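Local coordinates for protein aerobactin synthase IucA (Klebsiella pneumoniae subsp. pneumoniae, PDB 5JM8) that probably uses ATP to couple citrate to an acetylated hydroxylysine during assembly of the siderophore aerobactin, at residues S22-R25 / D29-L32; S264-Y269 / M276-L281; W401-C406 / R514-E519. One frame throughout, in Å; residues are numbered along the deposited sequence.

Interaction 1 of 3, residues S22-R25 / D29-L32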
ATOM      1  N   SER A  22      13.072  32.883 -25.497  1.00 20.33           N
ATOM      2  CA  SER A  22      12.421  34.050 -24.921  1.00 24.41           C
ATOM      3  C   SER A  22      12.750  35.288 -25.755  1.00 28.27           C
ATOM      4  O   SER A  22      11.871  36.092 -26.065  1.00 31.64           O
ATOM      5  CB  SER A  22      12.855  34.250 -23.467  1.00 28.84           C
ATOM      6  OG  SER A  22      12.130  35.302 -22.863  1.00 35.25           O
ATOM      7  N   LEU A  23      14.019  35.422 -26.127  1.00 28.45           N
ATOM      8  CA  LEU A  23      14.476  36.543 -26.945  1.00 25.15           C
ATOM      9  C   LEU A  23      13.870  36.516 -28.352  1.00 27.87           C
ATOM     10  O   LEU A  23      13.378  37.531 -28.840  1.00 31.26           O
ATOM     11  CB  LEU A  23      16.004  36.536 -27.038  1.00 23.28           C
ATOM     12  CG  LEU A  23      16.655  37.613 -27.913  1.00 27.19           C
ATOM     13  CD1 LEU A  23      16.402  39.005 -27.353  1.00 28.99           C
ATOM     14  CD2 LEU A  23      18.145  37.354 -28.052  1.00 24.55           C
ATOM     15  N   VAL A  24      13.916  35.354 -28.995  1.00 26.98           N
ATOM     16  CA  VAL A  24      13.435  35.206 -30.367  1.00 29.08           C
ATOM     17  C   VAL A  24      11.949  35.548 -30.497  1.00 32.74           C
ATOM     18  O   VAL A  24      11.504  36.034 -31.537  1.00 37.47           O
ATOM     19  CB  VAL A  24      13.680  33.767 -30.880  1.00 27.40           C
ATOM     20  CG1 VAL A  24      12.917  33.501 -32.174  1.00 31.10           C
ATOM     21  CG2 VAL A  24      15.162  33.530 -31.089  1.00 23.03           C
ATOM     22  N   ARG A  25      11.182  35.281 -29.447  1.00 30.94           N
ATOM     23  CA  ARG A  25       9.756  35.579 -29.454  1.00 27.44           C
ATOM     24  C   ARG A  25       9.486  37.080 -29.353  1.00 28.79           C
ATOM     25  O   ARG A  25       8.526  37.584 -29.937  1.00 29.67           O
ATOM     26  CB  ARG A  25       9.056  34.850 -28.303  1.00 24.13           C
ATOM     27  CG  ARG A  25       7.609  35.281 -28.078  1.00 24.37           C
ATOM     28  CD  ARG A  25       6.953  34.478 -26.973  1.00 26.28           C
ATOM     29  NE  ARG A  25       6.616  33.126 -27.406  1.00 28.06           N
ATOM     30  CZ  ARG A  25       6.041  32.213 -26.628  1.00 25.01           C
ATOM     31  NH1 ARG A  25       5.743  32.503 -25.370  1.00 22.67           N
ATOM     32  NH2 ARG A  25       5.770  31.008 -27.109  1.00 24.43           N
ATOM     33  N   ASP A  29      14.101  40.982 -34.932  1.00 41.14           N
ATOM     34  CA  ASP A  29      15.453  41.191 -35.438  1.00 43.57           C
ATOM     35  C   ASP A  29      16.229  39.873 -35.479  1.00 44.24           C
ATOM     36  O   ASP A  29      17.195  39.676 -34.737  1.00 50.23           O
ATOM     37  CB  ASP A  29      16.183  42.222 -34.570  1.00 44.83           C
ATOM     38  CG  ASP A  29      17.606  42.471 -35.025  1.00 48.34           C
ATOM     39  OD1 ASP A  29      17.899  42.258 -36.219  1.00 52.77           O
ATOM     40  OD2 ASP A  29      18.436  42.874 -34.182  1.00 48.00           O
ATOM     41  N   TRP A  30      15.786  38.961 -36.337  1.00 40.80           N
ATOM     42  CA  TRP A  30      16.484  37.698 -36.551  1.00 37.75           C
ATOM     43  C   TRP A  30      16.044  37.088 -37.876  1.00 40.42           C
ATOM     44  O   TRP A  30      14.995  37.444 -38.415  1.00 41.86           O
ATOM     45  CB  TRP A  30      16.227  36.725 -35.399  1.00 33.72           C
ATOM     46  CG  TRP A  30      14.778  36.566 -35.047  1.00 32.92           C
ATOM     47  CD1 TRP A  30      14.057  37.330 -34.177  1.00 34.00           C
ATOM     48  CD2 TRP A  30      13.874  35.578 -35.556  1.00 29.99           C
ATOM     49  NE1 TRP A  30      12.760  36.882 -34.115  1.00 32.57           N
ATOM     50  CE2 TRP A  30      12.621  35.808 -34.952  1.00 31.90           C
ATOM     51  CE3 TRP A  30      14.001  34.522 -36.463  1.00 28.81           C
ATOM     52  CZ2 TRP A  30      11.506  35.021 -35.226  1.00 34.74           C
ATOM     53  CZ3 TRP A  30      12.893  33.743 -36.735  1.00 31.76           C
ATOM     54  CH2 TRP A  30      11.661  33.997 -36.118  1.00 35.05           C
ATOM     55  N   ARG A  31      16.852  36.168 -38.393  1.00 41.14           N
ATOM     56  CA  ARG A  31      16.687  35.685 -39.755  1.00 39.32           C
ATOM     57  C   ARG A  31      17.061  34.216 -39.861  1.00 38.37           C
ATOM     58  O   ARG A  31      17.873  33.711 -39.084  1.00 35.79           O
ATOM     59  CB  ARG A  31      17.542  36.526 -40.712  1.00 38.68           C
ATOM     60  CG  ARG A  31      17.433  36.147 -42.181  1.00 40.42           C
ATOM     61  CD  ARG A  31      18.229  37.108 -43.060  1.00 44.41           C
ATOM     62  NE  ARG A  31      19.662  37.064 -42.772  1.00 44.77           N
ATOM     63  CZ  ARG A  31      20.526  36.239 -43.359  1.00 44.18           C
ATOM     64  NH1 ARG A  31      20.115  35.372 -44.278  1.00 43.34           N
ATOM     65  NH2 ARG A  31      21.808  36.279 -43.024  1.00 45.75           N
ATOM     66  N   LEU A  32      16.450  33.538 -40.827  1.00 41.57           N
ATOM     67  CA  LEU A  32      16.761  32.146 -41.123  1.00 38.90           C
ATOM     68  C   LEU A  32      17.563  32.066 -42.415  1.00 38.13           C
ATOM     69  O   LEU A  32      17.452  32.937 -43.277  1.00 40.35           O
ATOM     70  CB  LEU A  32      15.477  31.317 -41.236  1.00 37.72           C
ATOM     71  CG  LEU A  32      14.869  30.804 -39.926  1.00 37.79           C
ATOM     72  CD1 LEU A  32      14.622  31.937 -38.941  1.00 39.87           C
ATOM     73  CD2 LEU A  32      13.577  30.049 -40.208  1.00 37.65           C
TER

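Interaction 2 of 3, residues S264-Y269 / M276-L281. With ATP (adenosine-5'-triphosphate), chain I.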
ATOM      1  N   SER A 264       6.338  26.097  -7.372  1.00 17.02           N
ATOM      2  CA  SER A 264       6.354  27.510  -7.002  1.00 19.37           C
ATOM      3  C   SER A 264       7.205  27.775  -5.763  1.00 23.25           C
ATOM      4  O   SER A 264       7.298  28.913  -5.302  1.00 29.28           O
ATOM      5  CB  SER A 264       4.931  28.005  -6.754  1.00 15.86           C
ATOM      6  OG  SER A 264       4.267  27.180  -5.816  1.00 16.32           O
ATOM      7  N   SER A 265       7.803  26.714  -5.225  1.00 20.52           N
ATOM      8  CA  SER A 265       8.701  26.791  -4.068  1.00 19.86           C
ATOM      9  C   SER A 265       8.000  27.228  -2.776  1.00 16.15           C
ATOM     10  O   SER A 265       8.136  26.567  -1.747  1.00 16.57           O
ATOM     11  CB  SER A 265       9.872  27.737  -4.353  1.00 16.21           C
ATOM     12  OG  SER A 265      10.641  27.285  -5.454  1.00 15.94           O
ATOM     13  N   ARG A 266       7.263  28.335  -2.817  1.00 16.83           N
ATOM     14  CA  ARG A 266       6.626  28.854  -1.608  1.00 19.38           C
ATOM     15  C   ARG A 266       5.412  28.033  -1.207  1.00 17.87           C
ATOM     16  O   ARG A 266       4.928  28.150  -0.082  1.00 18.86           O
ATOM     17  CB  ARG A 266       6.222  30.319  -1.788  1.00 24.01           C
ATOM     18  CG  ARG A 266       5.214  30.600  -2.895  1.00 17.72           C
ATOM     19  CD  ARG A 266       4.674  32.015  -2.735  1.00 22.32           C
ATOM     20  NE  ARG A 266       3.966  32.514  -3.911  1.00 20.72           N
ATOM     21  CZ  ARG A 266       3.453  33.738  -3.998  1.00 23.83           C
ATOM     22  NH1 ARG A 266       2.823  34.122  -5.099  1.00 29.95           N
ATOM     23  NH2 ARG A 266       3.567  34.583  -2.982  1.00 23.50           N
ATOM     24  N   SER A 267       4.924  27.208  -2.127  1.00 16.22           N
ATOM     25  CA  SER A 267       3.814  26.315  -1.833  1.00 15.92           C
ATOM     26  C   SER A 267       4.339  24.924  -1.526  1.00 21.80           C
ATOM     27  O   SER A 267       5.064  24.333  -2.327  1.00 22.38           O
ATOM     28  CB  SER A 267       2.828  26.272  -2.997  1.00 15.71           C
ATOM     29  OG  SER A 267       2.214  27.537  -3.179  1.00 19.26           O
ATOM     30  N   LEU A 268       3.969  24.416  -0.354  1.00 19.68           N
ATOM     31  CA  LEU A 268       4.433  23.116   0.116  1.00 16.79           C
ATOM     32  C   LEU A 268       3.329  22.062   0.052  1.00 17.17           C
ATOM     33  O   LEU A 268       2.146  22.384   0.143  1.00 14.85           O
ATOM     34  CB  LEU A 268       4.951  23.229   1.550  1.00 17.27           C
ATOM     35  CG  LEU A 268       6.358  23.799   1.757  1.00 21.38           C
ATOM     36  CD1 LEU A 268       6.545  25.129   1.052  1.00 22.73           C
ATOM     37  CD2 LEU A 268       6.651  23.938   3.245  1.00 22.95           C
ATOM     38  N   TYR A 269       3.735  20.804  -0.096  1.00 17.50           N
ATOM     39  CA  TYR A 269       2.805  19.682  -0.165  1.00 14.72           C
ATOM     40  C   TYR A 269       3.165  18.594   0.846  1.00 16.54           C
ATOM     41  O   TYR A 269       4.330  18.229   0.994  1.00 16.29           O
ATOM     42  CB  TYR A 269       2.787  19.105  -1.584  1.00 14.08           C
ATOM     43  CG  TYR A 269       2.096  17.763  -1.714  1.00 15.37           C
ATOM     44  CD1 TYR A 269       0.720  17.648  -1.576  1.00 13.73           C
ATOM     45  CD2 TYR A 269       2.824  16.614  -1.995  1.00 16.88           C
ATOM     46  CE1 TYR A 269       0.088  16.422  -1.703  1.00 13.41           C
ATOM     47  CE2 TYR A 269       2.202  15.384  -2.125  1.00 16.93           C
ATOM     48  CZ  TYR A 269       0.836  15.293  -1.980  1.00 16.40           C
ATOM     49  OH  TYR A 269       0.224  14.066  -2.110  1.00 19.97           O
ATOM     50  N   MET A 276      -2.706  21.996   1.955  1.00 24.24           N
ATOM     51  CA  MET A 276      -1.411  22.497   1.522  1.00 19.72           C
ATOM     52  C   MET A 276      -1.224  23.863   2.166  1.00 19.60           C
ATOM     53  O   MET A 276      -2.183  24.452   2.667  1.00 20.83           O
ATOM     54  CB  MET A 276      -1.331  22.602  -0.001  1.00 19.52           C
ATOM     55  CG  MET A 276      -1.466  21.284  -0.735  1.00 14.53           C
ATOM     56  SD  MET A 276      -1.123  21.482  -2.489  1.00 15.56           S
ATOM     57  CE  MET A 276      -1.700  19.915  -3.139  1.00 13.55           C
ATOM     58  N   ILE A 277       0.004  24.371   2.152  1.00 18.02           N
ATOM     59  CA  ILE A 277       0.271  25.685   2.716  1.00 17.33           C
ATOM     60  C   ILE A 277       1.150  26.509   1.774  1.00 17.33           C
ATOM     61  O   ILE A 277       2.137  26.017   1.226  1.00 16.87           O
ATOM     62  CB  ILE A 277       0.918  25.561   4.113  1.00 17.65           C
ATOM     63  CG1 ILE A 277       1.004  26.929   4.791  1.00 18.50           C
ATOM     64  CG2 ILE A 277       2.282  24.886   4.022  1.00 17.20           C
ATOM     65  CD1 ILE A 277       1.102  26.849   6.297  1.00 19.00           C
ATOM     66  N   LYS A 278       0.746  27.761   1.573  1.00 17.67           N
ATOM     67  CA  LYS A 278       1.432  28.684   0.677  1.00 20.73           C
ATOM     68  C   LYS A 278       1.945  29.884   1.461  1.00 21.82           C
ATOM     69  O   LYS A 278       1.169  30.757   1.848  1.00 20.79           O
ATOM     70  CB  LYS A 278       0.488  29.135  -0.437  1.00 19.11           C
ATOM     71  CG  LYS A 278       1.078  30.151  -1.396  1.00 19.79           C
ATOM     72  CD  LYS A 278       0.111  30.439  -2.535  1.00 18.36           C
ATOM     73  CE  LYS A 278       0.649  31.493  -3.482  1.00 18.45           C
ATOM     74  NZ  LYS A 278      -0.246  31.686  -4.653  1.00 18.47           N
ATOM     75  N   PHE A 279       3.255  29.922   1.687  1.00 21.96           N
ATOM     76  CA  PHE A 279       3.860  30.921   2.561  1.00 23.14           C
ATOM     77  C   PHE A 279       4.231  32.207   1.840  1.00 24.15           C
ATOM     78  O   PHE A 279       4.548  32.205   0.650  1.00 22.65           O
ATOM     79  CB  PHE A 279       5.120  30.360   3.224  1.00 23.03           C
ATOM     80  CG  PHE A 279       4.856  29.285   4.237  1.00 23.26           C
ATOM     81  CD1 PHE A 279       4.331  29.596   5.480  1.00 19.52           C
ATOM     82  CD2 PHE A 279       5.156  27.964   3.954  1.00 22.63           C
ATOM     83  CE1 PHE A 279       4.097  28.608   6.413  1.00 19.37           C
ATOM     84  CE2 PHE A 279       4.926  26.972   4.887  1.00 18.01           C
ATOM     85  CZ  PHE A 279       4.398  27.294   6.115  1.00 18.61           C
ATOM     86  N   SER A 280       4.191  33.307   2.586  1.00 25.64           N
ATOM     87  CA  SER A 280       4.821  34.546   2.165  1.00 26.25           C
ATOM     88  C   SER A 280       6.325  34.342   2.284  1.00 24.47           C
ATOM     89  O   SER A 280       6.856  34.280   3.391  1.00 27.55           O
ATOM     90  CB  SER A 280       4.350  35.720   3.028  1.00 22.23           C
ATOM     91  OG  SER A 280       4.895  36.945   2.575  1.00 22.83           O
ATOM     92  N   LEU A 281       7.001  34.217   1.145  1.00 23.12           N
ATOM     93  CA  LEU A 281       8.417  33.858   1.119  1.00 23.96           C
ATOM     94  C   LEU A 281       9.251  34.957   0.464  1.00 27.74           C
ATOM     95  O   LEU A 281       9.111  35.228  -0.725  1.00 34.50           O
ATOM     96  CB  LEU A 281       8.600  32.528   0.376  1.00 19.45           C
ATOM     97  CG  LEU A 281      10.004  31.920   0.303  1.00 24.17           C
ATOM     98  CD1 LEU A 281      10.541  31.611   1.687  1.00 19.83           C
ATOM     99  CD2 LEU A 281       9.995  30.663  -0.555  1.00 21.44           C
TER
HETATM  100  PG  ATP I 600       1.184  28.655  -6.369  1.00 22.37           P
HETATM  101  O1G ATP I 600       1.763  27.800  -5.271  1.00 24.72           O
HETATM  102  O2G ATP I 600       0.710  27.864  -7.565  1.00 20.96           O
HETATM  103  O3G ATP I 600       0.176  29.670  -5.889  1.00 21.42           O
HETATM  104  PB  ATP I 600       2.539  31.058  -7.290  1.00 20.20           P
HETATM  105  O1B ATP I 600       3.935  31.522  -6.958  1.00 18.42           O
HETATM  106  O2B ATP I 600       1.351  31.793  -6.710  1.00 21.30           O
HETATM  107  O3B ATP I 600       2.451  29.474  -6.958  1.00 19.89           O
HETATM  108  PA  ATP I 600       2.776  32.195  -9.908  1.00 20.96           P
HETATM  109  O1A ATP I 600       2.696  33.503  -9.161  1.00 22.14           O
HETATM  110  O2A ATP I 600       1.956  31.997 -11.159  1.00 22.54           O
HETATM  111  O3A ATP I 600       2.389  31.003  -8.896  1.00 17.12           O
HETATM  112  O5' ATP I 600       4.302  31.859 -10.281  1.00 17.54           O
HETATM  113  C5' ATP I 600       4.564  30.641 -10.970  1.00 18.23           C
HETATM  114  C4' ATP I 600       5.931  30.073 -10.618  1.00 21.42           C
HETATM  115  O4' ATP I 600       6.134  28.892 -11.396  1.00 23.54           O
HETATM  116  C3' ATP I 600       7.077  31.025 -10.923  1.00 25.86           C
HETATM  117  O3' ATP I 600       7.934  31.130  -9.779  1.00 28.86           O
HETATM  118  C2' ATP I 600       7.810  30.418 -12.105  1.00 25.50           C
HETATM  119  O2' ATP I 600       9.226  30.488 -11.946  1.00 27.40           O
HETATM  120  C1' ATP I 600       7.353  28.970 -12.138  1.00 23.79           C
HETATM  121  N9  ATP I 600       7.113  28.499 -13.521  1.00 22.48           N
HETATM  122  C8  ATP I 600       7.754  27.463 -14.085  1.00 23.20           C
HETATM  123  N7  ATP I 600       7.326  27.267 -15.357  1.00 20.97           N
HETATM  124  C5  ATP I 600       6.389  28.196 -15.614  1.00 18.75           C
HETATM  125  C6  ATP I 600       5.535  28.545 -16.768  1.00 17.52           C
HETATM  126  N6  ATP I 600       5.627  27.824 -17.910  1.00 14.71           N
HETATM  127  N1  ATP I 600       4.686  29.589 -16.630  1.00 19.07           N
HETATM  128  C2  ATP I 600       4.604  30.299 -15.489  1.00 18.80           C
HETATM  129  N3  ATP I 600       5.354  30.031 -14.404  1.00 17.66           N
HETATM  130  C4  ATP I 600       6.250  29.011 -14.402  1.00 19.00           C

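Interaction 3 of 3, residues W401-C406 / R514-E519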
ATOM      1  N   TRP A 401      -4.914  12.542 -26.715  1.00 13.89           N
ATOM      2  CA  TRP A 401      -4.482  13.278 -25.533  1.00 12.94           C
ATOM      3  C   TRP A 401      -4.815  14.762 -25.681  1.00 13.77           C
ATOM      4  O   TRP A 401      -5.309  15.391 -24.744  1.00 14.67           O
ATOM      5  CB  TRP A 401      -2.981  13.080 -25.295  1.00 12.95           C
ATOM      6  CG  TRP A 401      -2.539  13.428 -23.898  1.00 12.84           C
ATOM      7  CD1 TRP A 401      -2.268  12.556 -22.883  1.00 12.00           C
ATOM      8  CD2 TRP A 401      -2.326  14.741 -23.366  1.00 13.05           C
ATOM      9  NE1 TRP A 401      -1.898  13.247 -21.753  1.00 18.18           N
ATOM     10  CE2 TRP A 401      -1.925  14.589 -22.024  1.00 14.46           C
ATOM     11  CE3 TRP A 401      -2.431  16.030 -23.895  1.00 15.04           C
ATOM     12  CZ2 TRP A 401      -1.634  15.677 -21.204  1.00 12.81           C
ATOM     13  CZ3 TRP A 401      -2.142  17.108 -23.080  1.00 13.41           C
ATOM     14  CH2 TRP A 401      -1.748  16.926 -21.750  1.00 12.73           C
ATOM     15  N   VAL A 402      -4.553  15.316 -26.862  1.00 14.06           N
ATOM     16  CA  VAL A 402      -4.826  16.728 -27.127  1.00 14.08           C
ATOM     17  C   VAL A 402      -6.322  17.037 -27.127  1.00 16.57           C
ATOM     18  O   VAL A 402      -6.744  18.079 -26.624  1.00 20.34           O
ATOM     19  CB  VAL A 402      -4.226  17.174 -28.478  1.00 15.99           C
ATOM     20  CG1 VAL A 402      -4.731  18.565 -28.866  1.00 17.63           C
ATOM     21  CG2 VAL A 402      -2.708  17.164 -28.411  1.00 16.63           C
ATOM     22  N   ASP A 403      -7.120  16.152 -27.712  1.00 13.98           N
ATOM     23  CA  ASP A 403      -8.567  16.340 -27.732  1.00 14.66           C
ATOM     24  C   ASP A 403      -9.151  16.320 -26.325  1.00 14.69           C
ATOM     25  O   ASP A 403      -9.998  17.144 -25.985  1.00 17.82           O
ATOM     26  CB  ASP A 403      -9.236  15.264 -28.584  1.00 18.95           C
ATOM     27  CG  ASP A 403      -8.849  15.352 -30.045  1.00 25.96           C
ATOM     28  OD1 ASP A 403      -8.311  16.403 -30.460  1.00 31.22           O
ATOM     29  OD2 ASP A 403      -9.088  14.372 -30.782  1.00 26.92           O
ATOM     30  N   ALA A 404      -8.693  15.373 -25.512  1.00 14.03           N
ATOM     31  CA  ALA A 404      -9.158  15.256 -24.136  1.00 13.98           C
ATOM     32  C   ALA A 404      -8.703  16.444 -23.297  1.00 16.39           C
ATOM     33  O   ALA A 404      -9.386  16.844 -22.356  1.00 21.60           O
ATOM     34  CB  ALA A 404      -8.663  13.963 -23.524  1.00 13.87           C
ATOM     35  N   TYR A 405      -7.544  16.998 -23.639  1.00 13.43           N
ATOM     36  CA  TYR A 405      -7.025  18.177 -22.956  1.00 13.48           C
ATOM     37  C   TYR A 405      -7.953  19.365 -23.181  1.00 16.77           C
ATOM     38  O   TYR A 405      -8.228  20.135 -22.263  1.00 21.10           O
ATOM     39  CB  TYR A 405      -5.612  18.501 -23.446  1.00 13.49           C
ATOM     40  CG  TYR A 405      -5.099  19.861 -23.016  1.00 13.79           C
ATOM     41  CD1 TYR A 405      -4.462  20.033 -21.795  1.00 14.02           C
ATOM     42  CD2 TYR A 405      -5.243  20.968 -23.840  1.00 15.53           C
ATOM     43  CE1 TYR A 405      -3.986  21.274 -21.403  1.00 15.66           C
ATOM     44  CE2 TYR A 405      -4.772  22.212 -23.457  1.00 19.06           C
ATOM     45  CZ  TYR A 405      -4.145  22.359 -22.237  1.00 19.14           C
ATOM     46  OH  TYR A 405      -3.675  23.596 -21.852  1.00 20.47           O
ATOM     47  N   CYS A 406      -8.442  19.501 -24.409  1.00 14.59           N
ATOM     48  CA  CYS A 406      -9.369  20.573 -24.748  1.00 17.07           C
ATOM     49  C   CYS A 406     -10.685  20.439 -23.987  1.00 17.13           C
ATOM     50  O   CYS A 406     -11.196  21.415 -23.438  1.00 18.69           O
ATOM     51  CB  CYS A 406      -9.640  20.582 -26.254  1.00 21.26           C
ATOM     52  SG  CYS A 406      -8.194  20.938 -27.262  1.00 23.56           S
ATOM     53  N   ARG A 514      -8.335  24.331 -32.612  1.00 19.71           N
ATOM     54  CA  ARG A 514      -9.202  25.333 -33.221  1.00 22.69           C
ATOM     55  C   ARG A 514     -10.605  24.780 -33.433  1.00 28.96           C
ATOM     56  O   ARG A 514     -11.595  25.435 -33.103  1.00 31.62           O
ATOM     57  CB  ARG A 514      -8.621  25.806 -34.552  1.00 22.93           C
ATOM     58  CG  ARG A 514      -9.449  26.885 -35.244  1.00 27.93           C
ATOM     59  CD  ARG A 514      -8.852  27.257 -36.590  1.00 34.95           C
ATOM     60  NE  ARG A 514      -8.681  26.088 -37.449  1.00 37.55           N
ATOM     61  CZ  ARG A 514      -7.923  26.062 -38.540  1.00 35.73           C
ATOM     62  NH1 ARG A 514      -7.255  27.145 -38.921  1.00 37.77           N
ATOM     63  NH2 ARG A 514      -7.831  24.948 -39.251  1.00 30.82           N
ATOM     64  N   THR A 515     -10.678  23.573 -33.994  1.00 31.37           N
ATOM     65  CA  THR A 515     -11.951  22.895 -34.230  1.00 27.99           C
ATOM     66  C   THR A 515     -12.783  22.819 -32.958  1.00 21.21           C
ATOM     67  O   THR A 515     -13.962  23.160 -32.954  1.00 21.06           O
ATOM     68  CB  THR A 515     -11.742  21.459 -34.762  1.00 29.83           C
ATOM     69  OG1 THR A 515     -10.990  21.499 -35.981  1.00 33.46           O
ATOM     70  CG2 THR A 515     -13.081  20.775 -35.020  1.00 28.40           C
ATOM     71  N   LEU A 516     -12.158  22.373 -31.875  1.00 20.99           N
ATOM     72  CA  LEU A 516     -12.858  22.195 -30.615  1.00 20.69           C
ATOM     73  C   LEU A 516     -13.150  23.535 -29.940  1.00 21.15           C
ATOM     74  O   LEU A 516     -14.175  23.682 -29.276  1.00 21.56           O
ATOM     75  CB  LEU A 516     -12.043  21.289 -29.692  1.00 19.84           C
ATOM     76  CG  LEU A 516     -11.807  19.882 -30.255  1.00 19.41           C
ATOM     77  CD1 LEU A 516     -10.922  19.068 -29.330  1.00 18.65           C
ATOM     78  CD2 LEU A 516     -13.125  19.158 -30.499  1.00 19.60           C
ATOM     79  N   LEU A 517     -12.263  24.509 -30.121  1.00 19.10           N
ATOM     80  CA  LEU A 517     -12.494  25.851 -29.592  1.00 22.11           C
ATOM     81  C   LEU A 517     -13.666  26.509 -30.316  1.00 27.56           C
ATOM     82  O   LEU A 517     -14.391  27.319 -29.737  1.00 30.73           O
ATOM     83  CB  LEU A 517     -11.243  26.724 -29.730  1.00 20.64           C
ATOM     84  CG  LEU A 517     -10.059  26.469 -28.791  1.00 23.44           C
ATOM     85  CD1 LEU A 517      -8.895  27.382 -29.143  1.00 19.02           C
ATOM     86  CD2 LEU A 517     -10.450  26.661 -27.337  1.00 26.19           C
ATOM     87  N   ALA A 518     -13.848  26.154 -31.585  1.00 26.54           N
ATOM     88  CA  ALA A 518     -14.921  26.717 -32.397  1.00 27.34           C
ATOM     89  C   ALA A 518     -16.265  26.092 -32.032  1.00 30.29           C
ATOM     90  O   ALA A 518     -17.288  26.777 -32.007  1.00 31.83           O
ATOM     91  CB  ALA A 518     -14.626  26.521 -33.879  1.00 23.16           C
ATOM     92  N   GLU A 519     -16.258  24.790 -31.755  1.00 31.56           N
ATOM     93  CA  GLU A 519     -17.455  24.107 -31.282  1.00 29.65           C
ATOM     94  C   GLU A 519     -17.943  24.764 -29.999  1.00 26.95           C
ATOM     95  O   GLU A 519     -19.136  25.014 -29.825  1.00 27.37           O
ATOM     96  CB  GLU A 519     -17.183  22.621 -31.030  1.00 30.93           C
ATOM     97  CG  GLU A 519     -16.923  21.798 -32.281  1.00 35.12           C
ATOM     98  CD  GLU A 519     -16.632  20.341 -31.968  1.00 38.84           C
ATOM     99  OE1 GLU A 519     -16.699  19.958 -30.779  1.00 40.42           O
ATOM    100  OE2 GLU A 519     -16.332  19.578 -32.910  1.00 40.89           O
TER

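Interaction 1 of 3, residues S22-R25 / D29-L32
Val24 sets one methyl over the indole face of Trp30, a CH-pi contact that joins the C-terminal end of helix 14-26 to the start of the N-terminal antiparallel sheet, in which 31-32 is an edge strand within this chain. The chain needs just three residues to turn from one to the other, so this is a local helix-to-strand connection tied by a single pair of side chains. The two groups meet at roughly a right angle. CG1 of Val24 stands 3.9 Å from the centroid of the six-membered ring, 23° off the ring normal, and therefore lies over the face but displaced toward the rim. The displacement is toward the CE2-CZ2 bond of that ring, and CG1 is 3.6 Å from CE2 of Trp30. In the valine, CG1 lies opposite the backbone N, chi1 167°, which carries it over the indole. On the other side, Trp30 has its CG between the backbone N and the carbonyl carbon, chi1 50°, which swings the indole back toward the helix instead of out along the strand.

The pyrrole nitrogen points to the end of the helix and the residue just after it. NE1 of Trp30 hydrogen-bonds to the carbonyl oxygen of Thr27, and Val24 O lies 3.0 Å from the same nitrogen; backbone carbonyls at the C-terminal end of a helix would tend to attract such a donor. Leu40 of the neighbouring strand 39-43 also touches the tryptophan, while His63 packs against Val24, and Arg31 continues the sheet through backbone bonding to Ile41. Two residues further along the chain from the tryptophan, Leu32 returns to the same indole, its CD1 lying in the ring plane at the benzo edge, 3.3 Å from Trp30 CZ3.

Interaction 2 of 3, residues S264-Y269 / M276-L281
Strands 267-269 and 276-279 run antiparallel at 157°, Phe279 N bonding to Arg266 O at 3.0 Å and Leu268 N to Ile277 O at 2.9 Å, the latter almost straight (176°). Ser267 and Lys278, the non-hydrogen-bonded pair, share the face turned to ATP. On the reverse face Leu268 CB meets Ile277 CG2, and Leu268 CD2 comes in at the edge of the Phe279 ring. This beta hairpin belongs to the curled antiparallel sheet of the IucA/IucC family, and it forms part of the triphosphate site. Lys278 is anti at every torsion, and its full length carries NZ between two phosphates, 2.6 Å from ATP O2B; its modelled distance to O3G is implausibly short, so the exact length of that second bond is doubtful. Asp447, a magnesium ligand, forms a salt bridge with the same nitrogen. Arg266 crosses the lysine obliquely, with Lys278 CE lying over one face of its guanidinium, 3.5 Å from Arg266 NE. That NE bonds to ATP O1B at 3.2 Å and NH1 to O2B at 3.2 Å, so the beta-phosphate oxygen O2B is gripped by both cations.

Interaction 3 of 3, residues W401-C406 / R514-E519
Leu516 projects from helix 506-521 onto helix 394-420 and loses more surface in this contact than any other residue, with Cys406 next and Asp403 third. One methyl does all the touching: CD1 of Leu516 sits 3.7 Å from CB of Cys406 and 3.9 Å from OD1 of Asp403, whose side chain it meets at about a right angle. The sulfur is close as well, Cys406 SG lying 3.9 Å from the same CD1. Since Asp403 and Cys406 are three residues apart, almost one helical turn, they stand side by side on one flank of helix 394-420, and the leucine reaches in where that flank faces it. His407 of the same helix also touches Leu516.

The leucine gets there by an extended branch. With CG set anti to the carbonyl carbon (chi1 -61°) and CD1 continuing the line away from the backbone (chi2 176°), the methyl is carried well out toward the other helix; the nearest CA pair of the two segments, Cys406 and Leu516, is 7.0 Å apart.

Both helices lie in the FhuF-like region of the C-terminal half, a largely helical part of the protein. Helix 475-500 packs against both, receiving Tyr405 on Ser490 and Leu517 on Leu487.

No hydrogen bond joins the two segments. Arg512, one turn before Leu516 and outside both segments, forms a salt bridge through NH1 with Asp403 OD2, leaving OD1 as the oxygen beside the methyl. The contact itself is thus apolar packing, and the arginine at its margin probably restrains the carboxylate's rotation next to Leu516.

Overall arrangement
From the N terminus, interaction 1 comes first and closes a turn of only three residues, joining helix 14-26 to the N-terminal sheet. Far along the chain, interaction 2 closes a hairpin in the central sheet facing ATP, with six residues between its segments. Interaction 3 then spans 107 residues, bringing two helices of the C-terminal region together; the loop it closes contains the magnesium ligands Gln429, Asn430 and Asp447. The three follow in series, neither nesting nor crossing. None touches another: the centres of interactions 1 and 3 are about 29 Å apart, and interaction 2 lies across the chain's centre from both. Asp447, salt-bridged to Lys278, connects interaction 2 with the long loop of interaction 3.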